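Local atomic coordinates of periplasmic binding protein/LacI transcriptional regulator (PDB entry 5OCP), a protein that binds L-arabinofuranose, in both its alpha and beta forms, in the periplasm and probably delivers it to an ABC transporter for uptake. Residues 99-105 / 265-271; 87-91 / 134-139. One frame throughout, in Å; residues are numbered along the deposited sequence.

Interaction 1 (99-105 / 265-271)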
# COMPACT_ATOMS: atom_id res chain seq x y z
N PHE A 99 12.97 15.81 7.70
CA PHE A 99 12.45 15.60 6.40
C PHE A 99 11.75 16.89 5.88
O PHE A 99 11.34 17.78 6.67
CB PHE A 99 11.57 14.33 6.39
CG PHE A 99 10.32 14.47 7.19
CD1 PHE A 99 9.16 14.97 6.60
CD2 PHE A 99 10.31 14.08 8.53
CE1 PHE A 99 8.02 15.12 7.35
CE2 PHE A 99 9.20 14.27 9.32
CZ PHE A 99 8.03 14.80 8.71
N LEU A 100 11.65 17.00 4.60
CA LEU A 100 11.05 18.09 3.94
C LEU A 100 9.53 17.94 4.06
O LEU A 100 8.86 18.84 4.49
CB LEU A 100 11.52 18.15 2.49
CG LEU A 100 10.90 19.16 1.58
CD1 LEU A 100 11.02 20.62 2.10
CD2 LEU A 100 11.41 19.11 0.19
N THR A 101 9.01 16.78 3.66
CA THR A 101 7.58 16.52 3.73
C THR A 101 7.25 15.07 3.43
O THR A 101 8.11 14.29 3.02
CB THR A 101 6.80 17.42 2.75
OG1 THR A 101 5.39 17.32 3.01
CG2 THR A 101 7.08 17.01 1.31
N ARG A 102 5.99 14.70 3.65
CA ARG A 102 5.54 13.33 3.40
C ARG A 102 4.33 13.31 2.47
O ARG A 102 3.34 14.01 2.71
CB ARG A 102 5.19 12.64 4.72
CG ARG A 102 4.42 11.34 4.56
CD ARG A 102 4.45 10.51 5.84
NE ARG A 102 3.85 9.20 5.65
CZ ARG A 102 2.62 8.88 6.04
NH1 ARG A 102 1.85 9.78 6.64
NH2 ARG A 102 2.15 7.65 5.83
N ILE A 103 4.42 12.52 1.41
CA ILE A 103 3.34 12.41 0.44
C ILE A 103 2.70 11.05 0.68
O ILE A 103 3.38 10.06 0.56
CB ILE A 103 3.82 12.46 -0.98
CG1 ILE A 103 4.77 13.64 -1.23
CG2 ILE A 103 2.63 12.44 -1.93
CD1 ILE A 103 4.29 15.01 -0.71
N ALA A 104 1.43 11.00 1.10
CA ALA A 104 0.86 9.73 1.47
C ALA A 104 -0.67 9.77 1.34
O ALA A 104 -1.26 10.84 1.39
CB ALA A 104 1.28 9.34 2.86
N SER A 105 -1.29 8.62 1.24
CA SER A 105 -2.72 8.51 1.51
C SER A 105 -2.93 8.38 3.00
O SER A 105 -1.98 8.24 3.81
CB SER A 105 -3.32 7.30 0.78
OG SER A 105 -2.68 6.14 1.35
N GLN A 265 6.41 25.00 3.47
CA GLN A 265 6.11 23.63 3.04
C GLN A 265 5.49 22.81 4.16
O GLN A 265 6.12 22.55 5.17
CB GLN A 265 7.39 22.92 2.61
CG GLN A 265 7.19 21.48 2.19
CD GLN A 265 6.36 21.31 0.94
OE1 GLN A 265 6.71 21.80 -0.15
NE2 GLN A 265 5.24 20.57 1.08
N ALA A 266 4.26 22.37 3.95
CA ALA A 266 3.61 21.50 4.89
C ALA A 266 4.33 20.18 4.98
O ALA A 266 4.87 19.73 3.98
CB ALA A 266 2.18 21.25 4.49
N LYS A 267 4.23 19.54 6.14
CA LYS A 267 4.93 18.32 6.48
C LYS A 267 4.20 17.08 6.02
O LYS A 267 4.81 16.02 5.91
CB LYS A 267 5.23 18.21 7.97
CG LYS A 267 6.17 19.32 8.42
CD LYS A 267 7.55 19.05 7.90
CE LYS A 267 8.59 19.95 8.54
NZ LYS A 267 9.95 19.77 7.93
N LEU A 268 2.93 17.21 5.73
CA LEU A 268 2.13 16.10 5.11
C LEU A 268 1.20 16.59 4.09
O LEU A 268 0.46 17.56 4.37
CB LEU A 268 1.30 15.39 6.25
CG LEU A 268 0.35 14.27 5.81
CD1 LEU A 268 1.14 13.12 5.18
CD2 LEU A 268 -0.43 13.76 7.03
N ILE A 269 1.21 15.99 2.87
CA ILE A 269 0.36 16.33 1.77
C ILE A 269 -0.35 14.97 1.46
O ILE A 269 0.33 13.95 1.18
CB ILE A 269 1.19 16.71 0.54
CG1 ILE A 269 2.12 17.91 0.82
CG2 ILE A 269 0.30 16.90 -0.62
CD1 ILE A 269 1.37 19.09 1.24
N SER A 270 -1.66 14.92 1.57
CA SER A 270 -2.33 13.65 1.52
C SER A 270 -3.63 13.71 0.75
O SER A 270 -4.41 14.62 0.93
CB SER A 270 -2.56 13.23 2.96
OG SER A 270 -3.25 11.97 3.07
N THR A 271 -3.93 12.62 -0.01
CA THR A 271 -5.23 12.44 -0.64
C THR A 271 -5.48 10.93 -0.63
O THR A 271 -4.49 10.18 -0.79
CB THR A 271 -5.26 12.90 -2.13
OG1 THR A 271 -5.05 14.32 -2.19
CG2 THR A 271 -6.56 12.61 -2.80
O HOH W 1 9.20 21.29 5.38
O HOH W 2 -2.38 10.97 5.61
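Strands 101-104 and 268-270 lie side by side at one margin of the parallel sheet in a lobe of this periplasmic binding protein, with Arg102 level with Leu268 and Ile103 with Ile269. Arg102 pairs through both backbone polar atoms: its N donates to Lys267 O, and its O receives Ile269 N at 2.9 Å. Ala104 N bonds to Ile269 O at 3.1 Å.

Ahead of the pairing, Thr101 OG1 donates to Ala266 O at 2.6 Å; a chi1 of -170°, with OG1 beside the carbonyl carbon, turns the hydroxyl toward the neighbouring strand. Gln265 NE2 also approaches Ala266 O at 3.0 Å, in the carbonyl plane, on a lone pair. The Lys267 chain, bent at chi2 (-72°), carries NZ to Phe99 O at 2.7 Å, and Asp96 O is a further acceptor. Ser270 OG reaches Ala104 O (2.8 Å) from above the carbonyl plane.

Side chains alternate between the sheet faces. Leu268 lies alongside Arg102 and points the same way, its CD1 against CG of the arginine; the Arg102 guanidinium has Ala104 CB over one face, and NE bonds to Arg89 O. On the other face the branched isoleucines, well suited to strands, pack CD1 of Ile103 against CB of Ile269 at 3.8 Å. There helix 248-259 covers Thr101 and Ile103 through Ala254 and Pro250, while strand 84-87 flanks 101-104 on its other side.

Interaction 2 (87-91 / 134-139). With AHR (alpha-L-arabinofuranose), chain I; FUB (beta-L-arabinofuranose), chain J.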
# COMPACT_ATOMS: atom_id res chain seq x y z
N VAL A 87 7.58 9.02 1.34
CA VAL A 87 6.42 8.68 0.57
C VAL A 87 5.84 7.32 1.04
O VAL A 87 6.55 6.47 1.52
CB VAL A 87 6.68 8.57 -0.93
CG1 VAL A 87 7.07 9.95 -1.47
CG2 VAL A 87 7.76 7.55 -1.25
N ASP A 88 4.55 7.21 0.89
CA ASP A 88 3.82 5.94 1.06
C ASP A 88 3.68 5.67 2.54
O ASP A 88 2.73 6.21 3.15
CB ASP A 88 4.44 4.84 0.17
CG ASP A 88 4.01 3.42 0.59
OD1 ASP A 88 2.87 3.26 1.13
OD2 ASP A 88 4.84 2.45 0.46
N ARG A 89 4.59 4.95 3.16
CA ARG A 89 4.52 4.69 4.59
C ARG A 89 5.11 5.86 5.39
O ARG A 89 5.36 6.96 4.82
CB ARG A 89 5.13 3.33 4.95
CG ARG A 89 4.48 2.21 4.16
CD ARG A 89 5.13 0.86 4.46
NE ARG A 89 4.50 -0.20 3.62
CZ ARG A 89 4.98 -1.45 3.54
NH1 ARG A 89 6.07 -1.83 4.18
NH2 ARG A 89 4.42 -2.33 2.69
N ASN A 90 5.19 5.65 6.68
CA ASN A 90 5.64 6.76 7.56
C ASN A 90 6.87 6.33 8.33
O ASN A 90 7.21 5.16 8.51
CB ASN A 90 4.54 7.18 8.55
CG ASN A 90 4.70 8.62 9.08
OD1 ASN A 90 5.52 9.39 8.59
ND2 ASN A 90 3.98 8.93 10.15
N ILE A 91 7.52 7.33 8.91
CA ILE A 91 8.64 7.13 9.83
C ILE A 91 8.22 7.71 11.19
O ILE A 91 7.34 8.57 11.24
CB ILE A 91 9.92 7.80 9.30
CG1 ILE A 91 9.77 9.31 9.26
CG2 ILE A 91 10.34 7.22 7.95
CD1 ILE A 91 11.03 10.08 8.88
N THR A 134 2.38 -6.46 6.72
CA THR A 134 3.67 -6.71 7.44
C THR A 134 3.72 -5.97 8.73
O THR A 134 3.24 -4.83 8.88
CB THR A 134 4.86 -6.40 6.55
OG1 THR A 134 4.82 -5.06 6.15
CG2 THR A 134 4.83 -7.12 5.34
N VAL A 135 4.30 -6.66 9.70
CA VAL A 135 4.55 -6.06 11.02
C VAL A 135 5.40 -4.81 10.92
O VAL A 135 6.43 -4.76 10.18
CB VAL A 135 5.16 -7.09 12.02
CG1 VAL A 135 4.18 -8.24 12.22
CG2 VAL A 135 6.53 -7.57 11.56
N GLY A 136 4.95 -3.78 11.62
CA GLY A 136 5.58 -2.49 11.65
C GLY A 136 5.33 -1.57 10.49
O GLY A 136 5.86 -0.46 10.45
N ALA A 137 4.52 -2.02 9.49
CA ALA A 137 4.26 -1.15 8.30
C ALA A 137 3.14 -0.22 8.64
O ALA A 137 2.08 -0.65 9.08
CB ALA A 137 3.84 -1.99 7.09
N THR A 138 3.35 1.05 8.35
CA THR A 138 2.30 2.04 8.61
C THR A 138 0.98 1.63 7.99
O THR A 138 -0.07 1.85 8.56
CB THR A 138 2.73 3.43 8.08
OG1 THR A 138 4.04 3.72 8.56
CG2 THR A 138 1.76 4.46 8.46
N ALA A 139 1.05 1.11 6.77
CA ALA A 139 -0.16 0.73 6.03
C ALA A 139 -1.00 -0.33 6.78
O ALA A 139 -2.23 -0.22 6.82
CB ALA A 139 0.16 0.28 4.65
O5 AHR I . 2.40 0.80 1.73
C5 AHR I . 1.43 0.44 0.80
C4 AHR I . 1.15 -1.05 0.88
O4 AHR I . 2.34 -1.80 0.76
C3 AHR I . 0.19 -1.51 -0.23
O3 AHR I . -1.12 -1.30 0.20
C2 AHR I . 0.63 -2.96 -0.36
O2 AHR I . 0.29 -3.60 -1.56
C1 AHR I . 2.13 -2.76 -0.28
O1 AHR I . 2.70 -3.92 0.07
O5 FUB J . 2.40 0.80 1.73
C5 FUB J . 1.43 0.44 0.80
C4 FUB J . 1.16 -1.06 0.87
O4 FUB J . 2.34 -1.81 0.78
C3 FUB J . 0.20 -1.52 -0.23
O3 FUB J . -1.11 -1.29 0.19
C2 FUB J . 0.59 -3.00 -0.32
O2 FUB J . 0.28 -3.61 -1.56
C1 FUB J . 2.07 -3.04 0.07
O1 FUB J . 2.78 -2.98 -1.07
O HOH W 3 6.12 -4.55 3.45
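Arg89, Asn90 and Thr138 join the two lobes across the sugar cleft: the loop after strand 84-87 of one lobe meets the start of helix 138-151 of the other, in the two-lobed fold of periplasmic binding proteins. The Arg89 side chain, extended from CG to NE, crosses the interface to place its guanidinium beside the ligand. Arg89 NE donates to O5 of either arabinofuranose anomer at 3.0 Å, and Arg89 NH2 to O4 at 2.9 Å, so one flat group reads two sugar oxygens. Over one face of that group lies the small methyl Ala137 CB, 3.7 Å from Arg89 NH1. Val65 O also accepts from NH1, helping to fix the guanidinium's rotation. Were Arg89 replaced by an alanine, the sugar's O4 and O5 would probably lose these donors and a gap open beside Ala137.

Thr138, in the first turn of the helix, makes the direct hydrogen bond between the two segments: with OG1 beside its own backbone N (chi1 -51°), the hydroxyl accepts from Asn90 N at 2.9 Å and is also hydrogen-bonded to Glu67 OE2. A water makes a second link, accepting from Arg89 NH1 at 2.8 Å and donating to Thr134 OG1 at 3.0 Å.

In the fold
From the N terminus the chain builds most of the first lobe's parallel sheet before reaching 87-91, then adds strand 101-104 and passes into the second lobe, where 134-139 leads into helix 138-151. Interaction 2 closes this loop of 42 intervening residues and ties lobe to lobe beside the bound sugar. The chain goes on through most of the second lobe's sheet and returns to the first lobe, so that 265-271 meets 99-105 in interaction 1 after 159 residues. The two loops cross, since their segments alternate. Interaction 1 completes a sheet within one lobe, and the two meet where the guanidinium of Arg102 reaches the backbone oxygens of Asp88 and Arg89, the former bond weak.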